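Local coordinates for periplasmic cell division protein (SufI) (Aquifex aeolicus, PDB 6SYY), which is a multicopper oxidase that binds copper ions and probably uses them to oxidise its substrates, as related laccases do, at residues A[166-178]-A[204-218]. Numbering follows the deposited sequence.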
loop_
_atom_site.group_PDB
_atom_site.type_symbol
_atom_site.label_atom_id
_atom_site.label_comp_id
_atom_site.label_asym_id
_atom_site.label_seq_id
_atom_site.Cartn_x
_atom_site.Cartn_y
_atom_site.Cartn_z
ATOM N N THR A 166 -1.777 7.491 13.053
ATOM C CA THR A 166 -1.217 6.954 11.817
ATOM C C THR A 166 -1.467 7.895 10.644
ATOM O O THR A 166 -0.572 8.117 9.818
ATOM C CB THR A 166 -1.793 5.565 11.537
ATOM O OG1 THR A 166 -1.318 4.641 12.526
ATOM C CG2 THR A 166 -1.372 5.077 10.155
ATOM N N GLY A 167 -2.669 8.465 10.556
ATOM C CA GLY A 167 -2.934 9.431 9.502
ATOM C C GLY A 167 -2.004 10.626 9.570
ATOM O O GLY A 167 -1.523 11.114 8.542
ATOM N N TYR A 168 -1.717 11.101 10.782
ATOM C CA TYR A 168 -0.827 12.248 10.926
ATOM C C TYR A 168 0.579 11.918 10.441
ATOM O O TYR A 168 1.167 12.663 9.648
ATOM C CB TYR A 168 -0.798 12.714 12.385
ATOM C CG TYR A 168 0.156 13.865 12.627
ATOM C CD1 TYR A 168 1.500 13.638 12.905
ATOM C CD2 TYR A 168 -0.287 15.177 12.572
ATOM C CE1 TYR A 168 2.375 14.683 13.116
ATOM C CE2 TYR A 168 0.581 16.230 12.788
ATOM C CZ TYR A 168 1.913 15.978 13.057
ATOM O OH TYR A 168 2.786 17.023 13.274
ATOM N N GLN A 169 1.142 10.807 10.916
ATOM C CA GLN A 169 2.551 10.541 10.650
ATOM C C GLN A 169 2.782 10.140 9.198
ATOM O O GLN A 169 3.792 10.527 8.598
ATOM C CB GLN A 169 3.074 9.473 11.608
ATOM C CG GLN A 169 3.111 9.931 13.055
ATOM C CD GLN A 169 4.039 9.092 13.903
ATOM O OE1 GLN A 169 3.998 7.862 13.860
ATOM N NE2 GLN A 169 4.895 9.755 14.670
ATOM N N VAL A 170 1.865 9.369 8.613
ATOM C CA VAL A 170 1.984 9.039 7.196
ATOM C C VAL A 170 1.908 10.307 6.360
ATOM O O VAL A 170 2.752 10.555 5.491
ATOM C CB VAL A 170 0.903 8.025 6.786
ATOM C CG1 VAL A 170 0.898 7.835 5.272
ATOM C CG2 VAL A 170 1.132 6.701 7.492
ATOM N N TYR A 171 0.907 11.147 6.636
ATOM C CA TYR A 171 0.730 12.375 5.872
ATOM C C TYR A 171 1.932 13.300 5.995
ATOM O O TYR A 171 2.276 13.997 5.035
ATOM C CB TYR A 171 -0.538 13.091 6.327
ATOM C CG TYR A 171 -0.802 14.383 5.592
ATOM C CD1 TYR A 171 -1.277 14.374 4.288
ATOM C CD2 TYR A 171 -0.581 15.614 6.202
ATOM C CE1 TYR A 171 -1.517 15.550 3.607
ATOM C CE2 TYR A 171 -0.830 16.800 5.529
ATOM C CZ TYR A 171 -1.299 16.760 4.229
ATOM O OH TYR A 171 -1.551 17.927 3.542
ATOM N N TYR A 172 2.587 13.323 7.154
ATOM C CA TYR A 172 3.729 14.212 7.313
ATOM C C TYR A 172 5.031 13.616 6.791
ATOM O O TYR A 172 6.052 14.313 6.793
ATOM C CB TYR A 172 3.875 14.637 8.780
ATOM C CG TYR A 172 3.134 15.924 9.049
ATOM C CD1 TYR A 172 1.802 15.914 9.442
ATOM C CD2 TYR A 172 3.751 17.152 8.862
ATOM C CE1 TYR A 172 1.113 17.095 9.661
ATOM C CE2 TYR A 172 3.071 18.337 9.082
ATOM C CZ TYR A 172 1.754 18.301 9.482
ATOM O OH TYR A 172 1.073 19.474 9.701
ATOM N N GLY A 173 5.030 12.365 6.335
ATOM C CA GLY A 173 6.167 11.897 5.570
ATOM C C GLY A 173 6.678 10.497 5.843
ATOM O O GLY A 173 7.550 10.014 5.118
ATOM N N LEU A 174 6.162 9.830 6.873
ATOM C CA LEU A 174 6.618 8.476 7.189
ATOM C C LEU A 174 5.891 7.504 6.267
ATOM O O LEU A 174 4.789 7.039 6.557
ATOM C CB LEU A 174 6.388 8.150 8.659
ATOM C CG LEU A 174 7.140 9.027 9.657
ATOM C CD1 LEU A 174 6.913 8.546 11.092
ATOM C CD2 LEU A 174 8.623 9.067 9.311
ATOM N N ALA A 175 6.517 7.213 5.126
ATOM C CA ALA A 175 5.981 6.277 4.148
ATOM C C ALA A 175 7.101 5.881 3.200
ATOM O O ALA A 175 7.864 6.735 2.739
ATOM C CB ALA A 175 4.806 6.873 3.356
ATOM N N GLY A 176 7.190 4.588 2.912
ATOM C CA GLY A 176 8.212 4.094 2.012
ATOM C C GLY A 176 7.769 2.807 1.355
ATOM O O GLY A 176 6.862 2.115 1.833
ATOM N N MET A 177 8.434 2.493 0.247
ATOM C CA MET A 177 8.159 1.300 -0.538
ATOM C C MET A 177 9.194 0.220 -0.245
ATOM O O MET A 177 10.369 0.515 -0.005
ATOM C CB MET A 177 8.152 1.629 -2.035
ATOM C CG MET A 177 8.061 0.416 -2.952
ATOM S SD MET A 177 8.003 0.829 -4.712
ATOM C CE MET A 177 6.406 1.638 -4.835
ATOM N N ILE A 178 8.737 -1.031 -0.261
ATOM C CA ILE A 178 9.580 -2.216 -0.167
ATOM C C ILE A 178 9.429 -3.008 -1.460
ATOM O O ILE A 178 8.312 -3.171 -1.966
ATOM C CB ILE A 178 9.193 -3.082 1.051
ATOM C CG1 ILE A 178 9.425 -2.316 2.354
ATOM C CG2 ILE A 178 9.954 -4.406 1.051
ATOM C CD1 ILE A 178 8.902 -3.037 3.578
ATOM N N ILE A 204 4.748 6.379 -5.993
ATOM C CA ILE A 204 4.072 6.524 -4.711
ATOM C C ILE A 204 3.174 7.752 -4.831
ATOM O O ILE A 204 3.638 8.889 -4.730
ATOM C CB ILE A 204 5.070 6.642 -3.558
ATOM C CG1 ILE A 204 5.939 5.378 -3.498
ATOM C CG2 ILE A 204 4.339 6.884 -2.239
ATOM C CD1 ILE A 204 7.286 5.576 -2.841
ATOM N N ILE A 205 1.885 7.521 -5.063
ATOM C CA ILE A 205 0.942 8.601 -5.337
ATOM C C ILE A 205 0.299 9.054 -4.033
ATOM O O ILE A 205 -0.252 8.245 -3.276
ATOM C CB ILE A 205 -0.119 8.163 -6.356
ATOM C CG1 ILE A 205 0.553 7.605 -7.610
ATOM C CG2 ILE A 205 -1.021 9.336 -6.715
ATOM C CD1 ILE A 205 -0.423 7.191 -8.687
ATOM N N GLN A 206 0.370 10.356 -3.775
ATOM C CA GLN A 206 -0.132 10.946 -2.546
ATOM C C GLN A 206 -0.739 12.302 -2.866
ATOM O O GLN A 206 -0.259 13.016 -3.750
ATOM C CB GLN A 206 0.985 11.119 -1.512
ATOM C CG GLN A 206 1.722 9.845 -1.147
ATOM C CD GLN A 206 2.780 10.091 -0.095
ATOM O OE1 GLN A 206 2.643 9.663 1.053
ATOM N NE2 GLN A 206 3.839 10.796 -0.474
ATOM N N ASP A 207 -1.799 12.656 -2.150
ATOM C CA ASP A 207 -2.356 13.995 -2.235
ATOM C C ASP A 207 -2.082 14.726 -0.931
ATOM O O ASP A 207 -2.204 14.149 0.155
ATOM C CB ASP A 207 -3.858 13.977 -2.550
ATOM C CG ASP A 207 -4.667 13.188 -1.542
ATOM O OD1 ASP A 207 -4.133 12.223 -0.959
ATOM O OD2 ASP A 207 -5.853 13.529 -1.346
ATOM N N LYS A 208 -1.671 15.989 -1.046
ATOM C CA LYS A 208 -1.323 16.807 0.108
ATOM C C LYS A 208 -1.763 18.244 -0.141
ATOM O O LYS A 208 -2.036 18.648 -1.274
ATOM C CB LYS A 208 0.187 16.741 0.415
ATOM C CG LYS A 208 0.640 15.367 0.891
ATOM C CD LYS A 208 2.073 15.324 1.414
ATOM C CE LYS A 208 2.390 13.916 1.926
ATOM N NZ LYS A 208 3.829 13.703 2.214
ATOM N N THR A 209 -1.834 19.014 0.942
ATOM C CA THR A 209 -2.252 20.408 0.900
ATOM C C THR A 209 -1.177 21.270 1.545
ATOM O O THR A 209 -0.703 20.957 2.644
ATOM C CB THR A 209 -3.588 20.594 1.621
ATOM O OG1 THR A 209 -4.589 19.791 0.983
ATOM C CG2 THR A 209 -4.015 22.048 1.584
ATOM N N PHE A 210 -0.800 22.354 0.864
ATOM C CA PHE A 210 0.249 23.260 1.312
ATOM C C PHE A 210 -0.323 24.649 1.550
ATOM O O PHE A 210 -1.178 25.115 0.789
ATOM C CB PHE A 210 1.375 23.361 0.281
ATOM C CG PHE A 210 2.042 22.057 -0.020
ATOM C CD1 PHE A 210 3.207 21.698 0.634
ATOM C CD2 PHE A 210 1.508 21.192 -0.964
ATOM C CE1 PHE A 210 3.831 20.501 0.357
ATOM C CE2 PHE A 210 2.124 19.989 -1.244
ATOM C CZ PHE A 210 3.292 19.644 -0.581
ATOM N N ASP A 211 0.162 25.318 2.595
ATOM C CA ASP A 211 -0.203 26.710 2.833
ATOM C C ASP A 211 0.704 27.615 1.995
ATOM O O ASP A 211 1.480 27.150 1.155
ATOM C CB ASP A 211 -0.143 27.037 4.325
ATOM C CG ASP A 211 1.271 26.979 4.890
ATOM O OD1 ASP A 211 2.168 26.429 4.219
ATOM O OD2 ASP A 211 1.483 27.486 6.011
ATOM N N SER A 212 0.623 28.927 2.225
ATOM C CA SER A 212 1.391 29.874 1.420
ATOM C C SER A 212 2.892 29.672 1.582
ATOM O O SER A 212 3.651 29.867 0.625
ATOM C CB SER A 212 1.012 31.307 1.794
ATOM O OG SER A 212 -0.378 31.533 1.641
ATOM N N SER A 213 3.336 29.275 2.771
ATOM C CA SER A 213 4.753 29.167 3.089
ATOM C C SER A 213 5.338 27.794 2.776
ATOM O O SER A 213 6.496 27.538 3.121
ATOM C CB SER A 213 4.977 29.490 4.567
ATOM O OG SER A 213 4.350 28.522 5.393
ATOM N N GLY A 214 4.573 26.906 2.149
ATOM C CA GLY A 214 5.071 25.582 1.836
ATOM C C GLY A 214 4.962 24.560 2.947
ATOM O O GLY A 214 5.530 23.469 2.821
ATOM N N GLN A 215 4.260 24.872 4.031
ATOM C CA GLN A 215 4.047 23.910 5.100
ATOM C C GLN A 215 2.792 23.091 4.829
ATOM O O GLN A 215 1.849 23.553 4.180
ATOM C CB GLN A 215 3.940 24.614 6.456
ATOM C CG GLN A 215 5.199 25.377 6.857
ATOM C CD GLN A 215 6.450 24.507 6.853
ATOM O OE1 GLN A 215 6.387 23.292 7.057
ATOM N NE2 GLN A 215 7.597 25.132 6.620
ATOM N N LEU A 216 2.796 21.857 5.325
ATOM C CA LEU A 216 1.674 20.958 5.099
ATOM C C LEU A 216 0.490 21.348 5.970
ATOM O O LEU A 216 0.649 21.814 7.102
ATOM C CB LEU A 216 2.077 19.513 5.384
ATOM C CG LEU A 216 3.077 18.918 4.390
ATOM C CD1 LEU A 216 3.654 17.618 4.920
ATOM C CD2 LEU A 216 2.419 18.701 3.035
ATOM N N VAL A 217 -0.706 21.161 5.423
ATOM C CA VAL A 217 -1.954 21.420 6.124
ATOM C C VAL A 217 -2.678 20.090 6.283
ATOM O O VAL A 217 -2.997 19.428 5.287
ATOM C CB VAL A 217 -2.822 22.438 5.369
ATOM C CG1 VAL A 217 -4.060 22.780 6.176
ATOM C CG2 VAL A 217 -2.007 23.688 5.049
ATOM N N TYR A 218 -2.927 19.694 7.528
ATOM C CA TYR A 218 -3.612 18.441 7.834
ATOM C C TYR A 218 -4.873 18.778 8.620
ATOM O O TYR A 218 -4.831 18.925 9.844
ATOM C CB TYR A 218 -2.711 17.482 8.614
ATOM C CG TYR A 218 -3.349 16.132 8.873
ATOM C CD1 TYR A 218 -3.656 15.275 7.821
ATOM C CD2 TYR A 218 -3.641 15.713 10.163
ATOM C CE1 TYR A 218 -4.242 14.038 8.049
ATOM C CE2 TYR A 218 -4.226 14.475 10.400
ATOM C CZ TYR A 218 -4.522 13.642 9.338
ATOM O OH TYR A 218 -5.106 12.413 9.563
HETATM O O HOH W 1 3.727 10.961 2.924
HETATM O O HOH W 2 2.852 21.402 8.987
#
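Tyr171 reaches from helix 166-172 between Lys208 and Tyr218. Its hydroxyl accepts the backbone N-H of Thr209, N to OH 2.8 Å with an N-H...O angle of 167°, and also lies 2.7 Å from Val217 O, where any bond is weak. One face of the Tyr171 ring carries Tyr218 CD1, 3.5 Å from Tyr171 CD2; with the two ring planes inclined at 34°, the rings meet obliquely. The Lys208 chain runs past the ring in the opposite direction, its CG 3.5 Å from Tyr171 CE1. CG of Tyr171 is anti to the backbone N (chi1 180°), which carries the ring off the helix toward 204-218. An alanine at Tyr171 is likely to open a gap between Lys208 and Tyr218 and leave Thr209 N without its acceptor.

The multicopper oxidase fold is built of cupredoxin domains, and here the helix preceding strand 176-181 in the first meets the end of strand 200-208 in the next, together with the returning chain 209-218. Val217 N donates to Thr209 O, a backbone bond joining the two residues whose other polar groups, Thr209 N and Val217 O, face the Tyr171 hydroxyl.

Further out, Leu216 CD1 packs 4.0 Å from Tyr172 CD2, while one water bridges Tyr172 OH and Leu216 O. Behind this, Tyr172 CD1 sits over the centre of the Tyr168 ring. A second water links Lys208 NZ to Val170 O near the helix C-terminus, which closes in a Schellman motif at Gly173. Tyr218 OH, lying against Gly167, is hydrogen-bonded to Glu513. Gly167 N and Thr166 N bond to the carboxylate of Asp516, tying the helix start to helix 512-516, whose His514 is a copper ligand.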